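Apical membrane antigen 1 (Babesia divergens, PDB 4APM) probably serves at the moving junction through which this apicomplexan parasite invades its host cell, and is a calcium-binding apical membrane antigen. Local coordinates at residues A[151-154]-A[155-158]; A[238-241]-A[242-245]; A[318-321]-A[322-325]; A[366-369]-A[370-374]. All blocks are in the same frame, centred on the assembly; numbering follows the deposited sequence.

Along the chain the four contacts follow one another in series, each a local turn or strand end. Contact 1, the hairpin tip at 151-158, stands apart in the five-stranded antiparallel sheet, its centre about 30 to 40 Å from those of the others. Contacts 2 and 3 belong to a four-stranded antiparallel sheet: 242-245 lies along 325-329, which the 318-325 turn joins to 316-320. Their centres are about 11 Å apart, and Phe245 packs on Thr323. Contact 4 leaves strand 367-368 of the mixed sheet and touches contact 2, where Pro371 and Pro373 meet Glu239. Contacts 2 to 4 therefore form one cluster linking two sheets, separate from the sheet of contact 1.

Contact 1 of 4, residues A[151-154]-A[155-158]; sequences VYDA and KEEM
Asp153 and Met158 close the tip of a beta hairpin as an antiparallel hydrogen-bonded pair. Asp153 N gives a bond to Met158 O at 2.8 Å, and Met158 N returns one to Asp153 O at 3.1 Å. Glu157, in a left-handed backbone conformation, shares the place opposite Asp153 with Met158, which makes a G1 beta bulge and lets the chain rejoin the sheet.

The side chain of Asp153 supplies the second set of bonds. With its CG anti to the backbone N (chi1 -175°), the carboxylate reaches over the turn, and OD1 takes two amides at once. Lys155 N, 2.9 Å from Asp153 OD1, meets it nearly along the C-O axis and forms an Asx turn, while Glu156 N approaches that same oxygen from above the carboxylate plane along a straight N-H (170°). Asp153 OD2 meets the aliphatic part of Glu156, 3.3 Å from its CG; the two side chains run side by side, their carboxylate planes steeply turned and the charged oxygens not in contact.

Packing holds the other side of the turn. The Tyr152 ring passes alongside Glu157, and its OH lies 3.4 Å from Glu157 CA and 3.5 Å from Glu157 CG. Beyond the hairpin this side chain rests on helix 125-134, touching Cys129, whose disulfide partner Cys159 is on the returning strand.

Two amides on one oxygen hold the buried aspartate firmly in place and probably favour its charged form, offsetting the nearby acidic side chain of Glu156.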
ATOM      1  N   VAL A 151      14.560   3.607  -5.338  1.00 25.47           N
ATOM      2  CA  VAL A 151      13.609   2.635  -5.859  1.00 21.23           C
ATOM      3  C   VAL A 151      14.382   1.350  -5.893  1.00 21.32           C
ATOM      4  O   VAL A 151      15.494   1.326  -6.408  1.00 22.46           O
ATOM      5  CB  VAL A 151      13.187   2.989  -7.292  1.00 23.85           C
ATOM      6  CG1 VAL A 151      12.251   1.908  -7.847  1.00 21.65           C
ATOM      7  CG2 VAL A 151      12.523   4.378  -7.339  1.00 20.77           C
ATOM      8  N   TYR A 152      13.899   0.319  -5.218  1.00 20.76           N
ATOM      9  CA  TYR A 152      14.605  -0.943  -5.270  1.00 23.20           C
ATOM     10  C   TYR A 152      13.873  -1.850  -6.267  1.00 24.43           C
ATOM     11  O   TYR A 152      12.668  -2.055  -6.144  1.00 26.39           O
ATOM     12  CB  TYR A 152      14.683  -1.619  -3.890  1.00 23.86           C
ATOM     13  CG  TYR A 152      15.315  -3.009  -3.964  1.00 27.07           C
ATOM     14  CD1 TYR A 152      16.673  -3.167  -4.233  1.00 26.93           C
ATOM     15  CD2 TYR A 152      14.545  -4.147  -3.862  1.00 27.34           C
ATOM     16  CE1 TYR A 152      17.258  -4.409  -4.303  1.00 24.71           C
ATOM     17  CE2 TYR A 152      15.123  -5.397  -3.909  1.00 29.76           C
ATOM     18  CZ  TYR A 152      16.483  -5.520  -4.134  1.00 30.00           C
ATOM     19  OH  TYR A 152      17.043  -6.778  -4.241  1.00 27.71           O
ATOM     20  N   ASP A 153      14.607  -2.373  -7.248  1.00 27.25           N
ATOM     21  CA  ASP A 153      14.102  -3.384  -8.215  1.00 28.47           C
ATOM     22  C   ASP A 153      14.371  -4.825  -7.735  1.00 30.37           C
ATOM     23  O   ASP A 153      15.477  -5.327  -7.865  1.00 35.39           O
ATOM     24  CB  ASP A 153      14.789  -3.162  -9.561  1.00 28.93           C
ATOM     25  CG  ASP A 153      14.247  -4.067 -10.676  1.00 34.64           C
ATOM     26  OD1 ASP A 153      13.647  -5.139 -10.381  1.00 31.13           O
ATOM     27  OD2 ASP A 153      14.462  -3.698 -11.855  1.00 30.74           O
ATOM     28  N   ALA A 154      13.356  -5.500  -7.220  1.00 29.51           N
ATOM     29  CA  ALA A 154      13.543  -6.827  -6.658  1.00 32.10           C
ATOM     30  C   ALA A 154      13.775  -7.909  -7.735  1.00 35.13           C
ATOM     31  O   ALA A 154      14.282  -8.993  -7.440  1.00 31.46           O
ATOM     32  CB  ALA A 154      12.357  -7.192  -5.769  1.00 32.03           C
ATOM     33  N   LYS A 155      13.404  -7.607  -8.975  1.00 33.65           N
ATOM     34  CA  LYS A 155      13.574  -8.555 -10.072  1.00 36.01           C
ATOM     35  C   LYS A 155      15.027  -8.524 -10.531  1.00 34.36           C
ATOM     36  O   LYS A 155      15.665  -9.561 -10.652  1.00 38.16           O
ATOM     37  CB  LYS A 155      12.632  -8.197 -11.235  1.00 37.86           C
ATOM     38  CG  LYS A 155      12.290  -9.330 -12.201  1.00 46.90           C
ATOM     39  CD  LYS A 155      11.468  -8.809 -13.378  1.00 44.60           C
ATOM     40  CE  LYS A 155      11.230  -9.894 -14.429  1.00 59.59           C
ATOM     41  NZ  LYS A 155      11.182  -9.353 -15.832  1.00 49.88           N
ATOM     42  N   GLU A 156      15.555  -7.329 -10.769  1.00 31.47           N
ATOM     43  CA  GLU A 156      16.943  -7.187 -11.170  1.00 31.71           C
ATOM     44  C   GLU A 156      17.887  -7.138  -9.942  1.00 34.96           C
ATOM     45  O   GLU A 156      19.097  -7.102 -10.098  1.00 29.46           O
ATOM     46  CB  GLU A 156      17.134  -5.922 -12.024  1.00 33.26           C
ATOM     47  CG  GLU A 156      16.380  -5.889 -13.342  1.00 36.99           C
ATOM     48  CD  GLU A 156      16.639  -7.121 -14.197  1.00 45.70           C
ATOM     49  OE1 GLU A 156      17.831  -7.482 -14.409  1.00 41.51           O
ATOM     50  OE2 GLU A 156      15.641  -7.750 -14.625  1.00 43.91           O
ATOM     51  N   GLU A 157      17.308  -7.117  -8.738  1.00 34.45           N
ATOM     52  CA  GLU A 157      18.041  -6.876  -7.481  1.00 33.17           C
ATOM     53  C   GLU A 157      19.016  -5.711  -7.550  1.00 31.28           C
ATOM     54  O   GLU A 157      20.200  -5.865  -7.276  1.00 29.62           O
ATOM     55  CB  GLU A 157      18.735  -8.143  -7.008  1.00 34.73           C
ATOM     56  CG  GLU A 157      17.771  -9.253  -6.613  1.00 33.36           C
ATOM     57  CD  GLU A 157      18.477 -10.544  -6.236  1.00 38.86           C
ATOM     58  OE1 GLU A 157      19.688 -10.669  -6.492  1.00 47.55           O
ATOM     59  OE2 GLU A 157      17.821 -11.445  -5.683  1.00 41.82           O
ATOM     60  N   MET A 158      18.496  -4.541  -7.907  1.00 28.93           N
ATOM     61  CA  MET A 158      19.291  -3.361  -8.099  1.00 28.20           C
ATOM     62  C   MET A 158      18.644  -2.221  -7.338  1.00 32.41           C
ATOM     63  O   MET A 158      17.410  -2.094  -7.317  1.00 29.72           O
ATOM     64  CB  MET A 158      19.372  -3.003  -9.583  1.00 31.78           C
ATOM     65  CG  MET A 158      20.169  -3.995 -10.441  1.00 34.83           C
ATOM     66  SD  MET A 158      21.954  -4.004 -10.097  1.00 39.03           S
ATOM     67  CE  MET A 158      22.451  -2.371 -10.630  1.00 38.45           C
TER

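Contact 2 of 4, residues A[238-241]-A[242-245]; sequences IESA and FEEF
Glu243 lays its side chain over Ser240, bringing its CG within 3.4 Å of Ser240 CB and stretching onward from there until the carboxylate lies beside the hydroxyl. The first torsion (chi1 -33°) is well off a staggered value, swinging CG back along the chain toward the serine. Ser240 OG, placed anti to its own carbonyl carbon, donates to Glu243 OE2 over 2.5 Å, a very short separation whose length is doubtful. The same hydroxyl is also hydrogen-bonded to Arg327 NH1 on the adjoining strand 325-329, and the side chain of Glu243 touches Arg327 as well as Leu325.

Between these two polar residues the chain turns its other side to the protein. The Phe242 side chain reaches Leu255 of helix 249-257, Met314 and Val328. Ala241 also packs on Met314. Both Ala241 and Phe242 are placed opposite Val328 and make backbone hydrogen bonds with it, the signature of a classic beta bulge, here at the start of the outermost strand 242-245 of a four-stranded antiparallel sheet.

The bulge thus inserts an extra residue at the sheet edge, with the serine and glutamate gathered on one side and the phenylalanine on the other. Because Ser240 OG joins a carboxylate to an arginine, the negative charge of Glu243 is probably tempered by Arg327, and a charged carboxylate would be consistent with the geometry.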
ATOM      1  N   ILE A 238     -16.562  -1.543   6.179  1.00 32.22           N
ATOM      2  CA  ILE A 238     -16.465  -0.087   6.049  1.00 31.51           C
ATOM      3  C   ILE A 238     -17.093   0.376   4.731  1.00 32.16           C
ATOM      4  O   ILE A 238     -16.827  -0.205   3.666  1.00 33.09           O
ATOM      5  CB  ILE A 238     -14.987   0.385   6.131  1.00 30.14           C
ATOM      6  CG1 ILE A 238     -14.501   0.340   7.556  1.00 27.52           C
ATOM      7  CG2 ILE A 238     -14.824   1.801   5.597  1.00 27.29           C
ATOM      8  CD1 ILE A 238     -12.996   0.286   7.666  1.00 29.46           C
ATOM      9  N   GLU A 239     -17.886   1.445   4.793  1.00 29.21           N
ATOM     10  CA  GLU A 239     -18.577   1.977   3.609  1.00 31.58           C
ATOM     11  C   GLU A 239     -17.588   2.557   2.598  1.00 32.21           C
ATOM     12  O   GLU A 239     -16.523   3.068   2.962  1.00 32.56           O
ATOM     13  CB  GLU A 239     -19.588   3.057   4.010  1.00 32.47           C
ATOM     14  CG  GLU A 239     -18.937   4.241   4.701  0.60 35.24           C
ATOM     15  CD  GLU A 239     -19.863   5.434   4.839  0.60 43.18           C
ATOM     16  OE1 GLU A 239     -21.030   5.361   4.377  0.60 43.78           O
ATOM     17  OE2 GLU A 239     -19.402   6.458   5.390  0.60 45.83           O
ATOM     18  N   SER A 240     -17.943   2.470   1.329  1.00 31.49           N
ATOM     19  CA  SER A 240     -17.065   2.922   0.272  1.00 31.80           C
ATOM     20  C   SER A 240     -16.995   4.435   0.299  1.00 35.98           C
ATOM     21  O   SER A 240     -18.009   5.096   0.537  1.00 36.79           O
ATOM     22  CB  SER A 240     -17.607   2.457  -1.069  1.00 31.21           C
ATOM     23  OG  SER A 240     -17.989   1.107  -0.984  1.00 34.72           O
ATOM     24  N   ALA A 241     -15.805   4.987   0.067  1.00 32.52           N
ATOM     25  CA  ALA A 241     -15.690   6.390  -0.318  1.00 33.17           C
ATOM     26  C   ALA A 241     -16.185   6.535  -1.753  1.00 32.04           C
ATOM     27  O   ALA A 241     -16.900   7.476  -2.088  1.00 32.29           O
ATOM     28  CB  ALA A 241     -14.236   6.878  -0.195  1.00 30.56           C
ATOM     29  N   PHE A 242     -15.785   5.608  -2.614  1.00 32.36           N
ATOM     30  CA  PHE A 242     -16.407   5.493  -3.933  1.00 33.07           C
ATOM     31  C   PHE A 242     -16.155   4.096  -4.424  1.00 32.59           C
ATOM     32  O   PHE A 242     -15.344   3.380  -3.842  1.00 31.37           O
ATOM     33  CB  PHE A 242     -15.879   6.553  -4.922  1.00 27.79           C
ATOM     34  CG  PHE A 242     -14.464   6.311  -5.386  1.00 36.24           C
ATOM     35  CD1 PHE A 242     -14.209   5.531  -6.518  1.00 32.64           C
ATOM     36  CD2 PHE A 242     -13.384   6.863  -4.695  1.00 32.21           C
ATOM     37  CE1 PHE A 242     -12.911   5.295  -6.937  1.00 33.76           C
ATOM     38  CE2 PHE A 242     -12.083   6.631  -5.113  1.00 33.25           C
ATOM     39  CZ  PHE A 242     -11.843   5.842  -6.234  1.00 36.30           C
ATOM     40  N   GLU A 243     -16.934   3.667  -5.413  1.00 33.58           N
ATOM     41  CA  GLU A 243     -16.818   2.314  -5.941  1.00 35.01           C
ATOM     42  C   GLU A 243     -16.785   2.345  -7.443  1.00 36.04           C
ATOM     43  O   GLU A 243     -17.417   3.215  -8.056  1.00 33.07           O
ATOM     44  CB  GLU A 243     -18.010   1.475  -5.559  1.00 38.39           C
ATOM     45  CG  GLU A 243     -18.624   1.787  -4.224  1.00 43.48           C
ATOM     46  CD  GLU A 243     -19.619   0.741  -3.851  1.00 39.33           C
ATOM     47  OE1 GLU A 243     -20.355   0.287  -4.756  1.00 37.19           O
ATOM     48  OE2 GLU A 243     -19.586   0.305  -2.688  1.00 45.55           O
ATOM     49  N   GLU A 244     -16.096   1.356  -8.022  1.00 33.13           N
ATOM     50  CA  GLU A 244     -16.094   1.114  -9.469  1.00 34.84           C
ATOM     51  C   GLU A 244     -15.749  -0.321  -9.779  1.00 34.56           C
ATOM     52  O   GLU A 244     -14.976  -0.965  -9.041  1.00 34.21           O
ATOM     53  CB  GLU A 244     -15.120   2.027 -10.185  1.00 34.78           C
ATOM     54  CG  GLU A 244     -15.809   3.221 -10.825  1.00 51.96           C
ATOM     55  CD  GLU A 244     -14.980   4.466 -10.672  1.00 55.48           C
ATOM     56  OE1 GLU A 244     -13.756   4.313 -10.726  1.00 54.77           O
ATOM     57  OE2 GLU A 244     -15.538   5.574 -10.455  1.00 64.26           O
ATOM     58  N   PHE A 245     -16.362  -0.837 -10.841  1.00 29.36           N
ATOM     59  CA  PHE A 245     -16.011  -2.156 -11.353  1.00 27.60           C
ATOM     60  C   PHE A 245     -14.684  -2.051 -12.043  1.00 29.60           C
ATOM     61  O   PHE A 245     -14.472  -1.104 -12.808  1.00 28.14           O
ATOM     62  CB  PHE A 245     -17.100  -2.656 -12.314  1.00 28.63           C
ATOM     63  CG  PHE A 245     -18.359  -3.088 -11.606  1.00 28.37           C
ATOM     64  CD1 PHE A 245     -18.438  -4.335 -11.002  1.00 29.00           C
ATOM     65  CD2 PHE A 245     -19.442  -2.213 -11.481  1.00 30.70           C
ATOM     66  CE1 PHE A 245     -19.589  -4.719 -10.315  1.00 33.76           C
ATOM     67  CE2 PHE A 245     -20.595  -2.585 -10.798  1.00 29.41           C
ATOM     68  CZ  PHE A 245     -20.674  -3.840 -10.214  1.00 30.63           C
TER

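Contact 3 of 4, residues A[318-321]-A[322-325]; sequences NYDS and NTGL
Asp320 and Leu325 face each other where the chain reverses, the directions of 318-321 and 322-325 lying 140° apart, and Asp320 N bonds to Leu325 O at 3.1 Å along an almost straight N-H (174°). Asp320 O receives Gly324 N at 2.7 Å and, more weakly, Thr323 N.

The carboxylate of Asp320 adds to this grip. Its OD1 meets Asn322 N almost end-on, 2.8 Å away, in an Asx turn. Thr323 N comes to that oxygen from above the carboxylate plane at 3.2 Å and is thus shared between Asp320 O and Asp320 OD1. Such a doubly held aspartate also occurs at the 151-158 hairpin; here it stands at the tip of the beta hairpin that strands 316-320 and 325-329 form in the four-stranded antiparallel sheet.

The side chain of Thr323 passes obliquely across that of Asp320, with its OG1 3.2 Å from Asp320 CG. This hydroxyl takes the amide of Leu325 in an ST turn, where Leu325 N lies 3.2 Å from Thr323 OG1. Gly324 adopts a left-handed conformation that would press a beta carbon against the preceding carbonyl, and Tyr319 CE1 settles 3.7 Å from its CA. The tyrosine side chain continues onto Thr246 and Met345, while the Ser321 hydroxyl is bonded to Gly341 O.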
ATOM      1  N   ASN A 318     -11.255  -2.733  -1.067  1.00 26.56           N
ATOM      2  CA  ASN A 318     -11.744  -4.106  -1.113  1.00 24.82           C
ATOM      3  C   ASN A 318     -12.026  -4.471  -2.528  1.00 26.29           C
ATOM      4  O   ASN A 318     -12.827  -3.825  -3.191  1.00 26.03           O
ATOM      5  CB  ASN A 318     -13.045  -4.218  -0.353  1.00 26.86           C
ATOM      6  CG  ASN A 318     -12.938  -3.670   1.036  1.00 27.43           C
ATOM      7  OD1 ASN A 318     -13.231  -2.499   1.260  1.00 36.24           O
ATOM      8  ND2 ASN A 318     -12.432  -4.478   1.960  1.00 26.46           N
ATOM      9  N   TYR A 319     -11.345  -5.495  -3.006  1.00 27.51           N
ATOM     10  CA  TYR A 319     -11.562  -5.970  -4.337  1.00 25.97           C
ATOM     11  C   TYR A 319     -12.265  -7.313  -4.275  1.00 26.94           C
ATOM     12  O   TYR A 319     -11.722  -8.280  -3.750  1.00 28.24           O
ATOM     13  CB  TYR A 319     -10.250  -6.110  -5.081  1.00 26.36           C
ATOM     14  CG  TYR A 319     -10.453  -6.722  -6.425  1.00 29.38           C
ATOM     15  CD1 TYR A 319     -11.256  -6.092  -7.380  1.00 31.41           C
ATOM     16  CD2 TYR A 319      -9.973  -8.000  -6.699  1.00 27.82           C
ATOM     17  CE1 TYR A 319     -11.459  -6.667  -8.631  1.00 33.98           C
ATOM     18  CE2 TYR A 319     -10.182  -8.588  -7.923  1.00 31.65           C
ATOM     19  CZ  TYR A 319     -10.929  -7.927  -8.877  1.00 33.72           C
ATOM     20  OH  TYR A 319     -11.158  -8.545 -10.067  1.00 37.50           O
ATOM     21  N   ASP A 320     -13.477  -7.363  -4.811  1.00 28.39           N
ATOM     22  CA  ASP A 320     -14.237  -8.601  -4.855  1.00 29.96           C
ATOM     23  C   ASP A 320     -13.921  -9.308  -6.161  1.00 31.69           C
ATOM     24  O   ASP A 320     -14.343  -8.863  -7.224  1.00 32.59           O
ATOM     25  CB  ASP A 320     -15.735  -8.315  -4.782  1.00 30.31           C
ATOM     26  CG  ASP A 320     -16.560  -9.589  -4.642  1.00 37.83           C
ATOM     27  OD1 ASP A 320     -16.235 -10.604  -5.319  1.00 39.25           O
ATOM     28  OD2 ASP A 320     -17.508  -9.584  -3.839  1.00 40.37           O
ATOM     29  N   SER A 321     -13.142 -10.380  -6.098  1.00 30.47           N
ATOM     30  CA  SER A 321     -12.732 -11.045  -7.334  1.00 36.47           C
ATOM     31  C   SER A 321     -13.861 -11.800  -8.039  1.00 34.20           C
ATOM     32  O   SER A 321     -13.721 -12.129  -9.194  1.00 35.84           O
ATOM     33  CB  SER A 321     -11.530 -11.972  -7.097  1.00 37.69           C
ATOM     34  OG  SER A 321     -11.856 -12.939  -6.119  1.00 39.40           O
ATOM     35  N   ASN A 322     -14.991 -12.024  -7.361  1.00 38.73           N
ATOM     36  CA  ASN A 322     -16.176 -12.631  -8.004  1.00 35.08           C
ATOM     37  C   ASN A 322     -17.006 -11.659  -8.823  1.00 38.06           C
ATOM     38  O   ASN A 322     -17.617 -12.055  -9.807  1.00 40.14           O
ATOM     39  CB  ASN A 322     -17.089 -13.321  -6.978  1.00 35.92           C
ATOM     40  CG  ASN A 322     -16.334 -14.283  -6.076  1.00 45.68           C
ATOM     41  OD1 ASN A 322     -16.459 -14.232  -4.850  1.00 44.68           O
ATOM     42  ND2 ASN A 322     -15.518 -15.145  -6.678  1.00 47.41           N
ATOM     43  N   THR A 323     -17.061 -10.398  -8.399  1.00 37.80           N
ATOM     44  CA  THR A 323     -17.863  -9.388  -9.087  1.00 35.64           C
ATOM     45  C   THR A 323     -17.004  -8.361  -9.848  1.00 37.51           C
ATOM     46  O   THR A 323     -17.476  -7.692 -10.795  1.00 36.14           O
ATOM     47  CB  THR A 323     -18.789  -8.633  -8.100  1.00 38.92           C
ATOM     48  OG1 THR A 323     -18.011  -8.034  -7.052  1.00 37.53           O
ATOM     49  CG2 THR A 323     -19.810  -9.574  -7.477  1.00 33.42           C
ATOM     50  N   GLY A 324     -15.766  -8.197  -9.406  1.00 31.72           N
ATOM     51  CA  GLY A 324     -14.920  -7.128  -9.906  1.00 29.96           C
ATOM     52  C   GLY A 324     -15.203  -5.776  -9.269  1.00 33.80           C
ATOM     53  O   GLY A 324     -14.631  -4.755  -9.671  1.00 35.50           O
ATOM     54  N   LEU A 325     -16.058  -5.736  -8.257  1.00 33.40           N
ATOM     55  CA  LEU A 325     -16.318  -4.450  -7.650  1.00 30.47           C
ATOM     56  C   LEU A 325     -15.155  -4.027  -6.740  1.00 29.74           C
ATOM     57  O   LEU A 325     -14.791  -4.733  -5.798  1.00 26.75           O
ATOM     58  CB  LEU A 325     -17.658  -4.409  -6.939  1.00 27.38           C
ATOM     59  CG  LEU A 325     -18.102  -3.043  -6.396  1.00 26.27           C
ATOM     60  CD1 LEU A 325     -18.445  -2.059  -7.510  1.00 29.13           C
ATOM     61  CD2 LEU A 325     -19.308  -3.223  -5.504  1.00 24.21           C
TER

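Contact 4 of 4, residues A[366-369]-A[370-374]; sequences NGYI and EPRPR
Arg372 returns over Tyr368, laying its guanidinium flat on one face of the ring. The stack is slightly tilted, with the planes 21° apart and the group centres separated by 4.7 Å. Arg372 CZ sits 4.6 Å from the centroid of the Tyr368 ring, only 16° off the normal, so the geometry is also that of a cation-pi pair. Arg372 NH2 hangs over the ring centre and comes to 4.3 Å from Tyr368 CZ. Tyr368 has its CG beside the backbone N (chi1 -65°), which stands the ring on the side where the later arginine can meet it.

Polar links are looser. One water, in the plane of the guanidinium at its edge, accepts from Arg372 NH2 at 3.2 Å and lies within 3.5 Å of Tyr368 OH, both contacts being weak. The stronger polar partner of the arginine is Glu385, which makes a salt bridge to NH1 and also touches the tyrosine, so that charge and ring together probably help to orient the guanidinium.

Short-range packing occupies the bend between the two residues, where Pro371 CD rests 3.8 Å from Ile369 O.

Tyr368 belongs to strand 367-368, which in the mixed sheet runs parallel to 234-237 and antiparallel to 387-389. Its side chain touches Val236 and Thr387 on these neighbours, Ile369 reaches strand 335-339, and Arg372 packs on Val236 as the chain leaves the sheet.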
ATOM      1  N   ASN A 366     -17.383 -12.220  14.724  1.00 44.09           N
ATOM      2  CA  ASN A 366     -18.504 -12.146  13.792  1.00 45.34           C
ATOM      3  C   ASN A 366     -18.434 -10.893  12.867  1.00 42.36           C
ATOM      4  O   ASN A 366     -18.235  -9.772  13.346  1.00 36.70           O
ATOM      5  CB  ASN A 366     -19.833 -12.180  14.569  1.00 46.88           C
ATOM      6  CG  ASN A 366     -21.044 -12.037  13.661  1.00 45.68           C
ATOM      7  OD1 ASN A 366     -21.380 -12.956  12.913  1.00 42.26           O
ATOM      8  ND2 ASN A 366     -21.655 -10.851  13.666  1.00 44.40           N
ATOM      9  N   GLY A 367     -18.596 -11.088  11.558  1.00 38.89           N
ATOM     10  CA  GLY A 367     -18.500  -9.972  10.614  1.00 39.44           C
ATOM     11  C   GLY A 367     -19.758  -9.716   9.800  1.00 43.77           C
ATOM     12  O   GLY A 367     -20.456 -10.663   9.410  1.00 46.82           O
ATOM     13  N   TYR A 368     -20.054  -8.440   9.538  1.00 40.81           N
ATOM     14  CA  TYR A 368     -21.012  -8.076   8.489  1.00 41.10           C
ATOM     15  C   TYR A 368     -20.295  -7.765   7.195  1.00 42.37           C
ATOM     16  O   TYR A 368     -19.426  -6.901   7.174  1.00 41.26           O
ATOM     17  CB  TYR A 368     -21.864  -6.884   8.915  1.00 43.40           C
ATOM     18  CG  TYR A 368     -22.741  -7.204  10.087  1.00 47.18           C
ATOM     19  CD1 TYR A 368     -22.191  -7.392  11.356  1.00 47.91           C
ATOM     20  CD2 TYR A 368     -24.107  -7.437   9.916  1.00 49.86           C
ATOM     21  CE1 TYR A 368     -22.983  -7.747  12.436  1.00 51.31           C
ATOM     22  CE2 TYR A 368     -24.912  -7.771  10.991  1.00 53.65           C
ATOM     23  CZ  TYR A 368     -24.342  -7.926  12.251  1.00 56.73           C
ATOM     24  OH  TYR A 368     -25.130  -8.280  13.324  1.00 57.46           O
ATOM     25  N   ILE A 369     -20.631  -8.491   6.124  1.00 40.17           N
ATOM     26  CA  ILE A 369     -20.008  -8.258   4.819  1.00 40.96           C
ATOM     27  C   ILE A 369     -20.404  -6.920   4.156  1.00 46.41           C
ATOM     28  O   ILE A 369     -19.597  -6.318   3.442  1.00 44.14           O
ATOM     29  CB  ILE A 369     -20.241  -9.422   3.824  1.00 44.15           C
ATOM     30  CG1 ILE A 369     -21.724  -9.600   3.509  1.00 43.80           C
ATOM     31  CG2 ILE A 369     -19.599 -10.711   4.322  1.00 40.26           C
ATOM     32  CD1 ILE A 369     -21.984 -10.483   2.308  1.00 45.23           C
ATOM     33  N   GLU A 370     -21.646  -6.480   4.366  1.00 45.88           N
ATOM     34  CA  GLU A 370     -22.150  -5.250   3.745  1.00 47.06           C
ATOM     35  C   GLU A 370     -21.990  -4.080   4.698  1.00 45.95           C
ATOM     36  O   GLU A 370     -22.297  -4.190   5.881  1.00 41.43           O
ATOM     37  CB  GLU A 370     -23.635  -5.376   3.363  1.00 52.93           C
ATOM     38  CG  GLU A 370     -23.924  -6.038   2.026  1.00 52.31           C
ATOM     39  CD  GLU A 370     -23.514  -5.181   0.843  1.00 66.68           C
ATOM     40  OE1 GLU A 370     -23.975  -4.019   0.748  1.00 67.28           O
ATOM     41  OE2 GLU A 370     -22.731  -5.674  -0.000  1.00 74.23           O
ATOM     42  N   PRO A 371     -21.543  -2.933   4.170  1.00 47.98           N
ATOM     43  CA  PRO A 371     -21.530  -1.668   4.896  1.00 49.76           C
ATOM     44  C   PRO A 371     -22.897  -1.276   5.443  1.00 55.20           C
ATOM     45  O   PRO A 371     -23.909  -1.873   5.095  1.00 62.90           O
ATOM     46  CB  PRO A 371     -21.112  -0.668   3.822  1.00 49.50           C
ATOM     47  CG  PRO A 371     -20.281  -1.464   2.875  1.00 47.77           C
ATOM     48  CD  PRO A 371     -20.946  -2.806   2.829  1.00 45.63           C
ATOM     49  N   ARG A 372     -22.935  -0.229   6.249  1.00 61.25           N
ATOM     50  CA  ARG A 372     -24.198   0.440   6.537  1.00 59.63           C
ATOM     51  C   ARG A 372     -24.066   1.961   6.341  1.00 54.92           C
ATOM     52  O   ARG A 372     -23.929   2.711   7.314  1.00 57.50           O
ATOM     53  CB  ARG A 372     -24.670   0.100   7.956  1.00 60.36           C
ATOM     54  CG  ARG A 372     -24.051  -1.161   8.533  1.00 65.51           C
ATOM     55  CD  ARG A 372     -25.098  -2.001   9.243  1.00 76.47           C
ATOM     56  NE  ARG A 372     -24.615  -2.505  10.521  1.00 79.15           N
ATOM     57  CZ  ARG A 372     -25.321  -3.291  11.326  1.00 83.66           C
ATOM     58  NH1 ARG A 372     -26.548  -3.657  10.982  1.00 87.42           N
ATOM     59  NH2 ARG A 372     -24.806  -3.705  12.477  1.00 83.07           N
ATOM     60  N   PRO A 373     -24.061   2.419   5.075  0.60 52.94           N
ATOM     61  CA  PRO A 373     -23.911   3.854   4.842  0.60 52.63           C
ATOM     62  C   PRO A 373     -25.193   4.614   5.174  0.60 49.77           C
ATOM     63  O   PRO A 373     -26.272   4.019   5.220  0.60 47.11           O
ATOM     64  CB  PRO A 373     -23.604   3.944   3.336  0.60 51.28           C
ATOM     65  CG  PRO A 373     -24.047   2.636   2.743  0.60 50.86           C
ATOM     66  CD  PRO A 373     -24.444   1.694   3.850  0.60 51.73           C
ATOM     67  N   ARG A 374     -25.063   5.909   5.448  0.60 50.70           N
ATOM     68  CA  ARG A 374     -26.208   6.821   5.436  0.60 53.87           C
ATOM     69  C   ARG A 374     -27.099   6.535   4.219  0.60 52.12           C
ATOM     70  O   ARG A 374     -26.604   6.434   3.095  0.60 52.01           O
ATOM     71  CB  ARG A 374     -25.722   8.281   5.410  0.60 53.67           C
ATOM     72  CG  ARG A 374     -24.938   8.704   6.646  0.60 53.97           C
ATOM     73  CD  ARG A 374     -23.755   9.599   6.291  0.60 54.41           C
ATOM     74  NE  ARG A 374     -23.080  10.091   7.489  0.60 52.30           N
ATOM     75  CZ  ARG A 374     -23.529  11.088   8.251  0.60 52.44           C
ATOM     76  NH1 ARG A 374     -24.646  11.723   7.926  0.60 49.53           N
ATOM     77  NH2 ARG A 374     -22.860  11.455   9.338  0.60 48.80           N
TER
HETATM   78  O   HOH W   1     -24.857  -5.381  15.224  1.00 74.45           O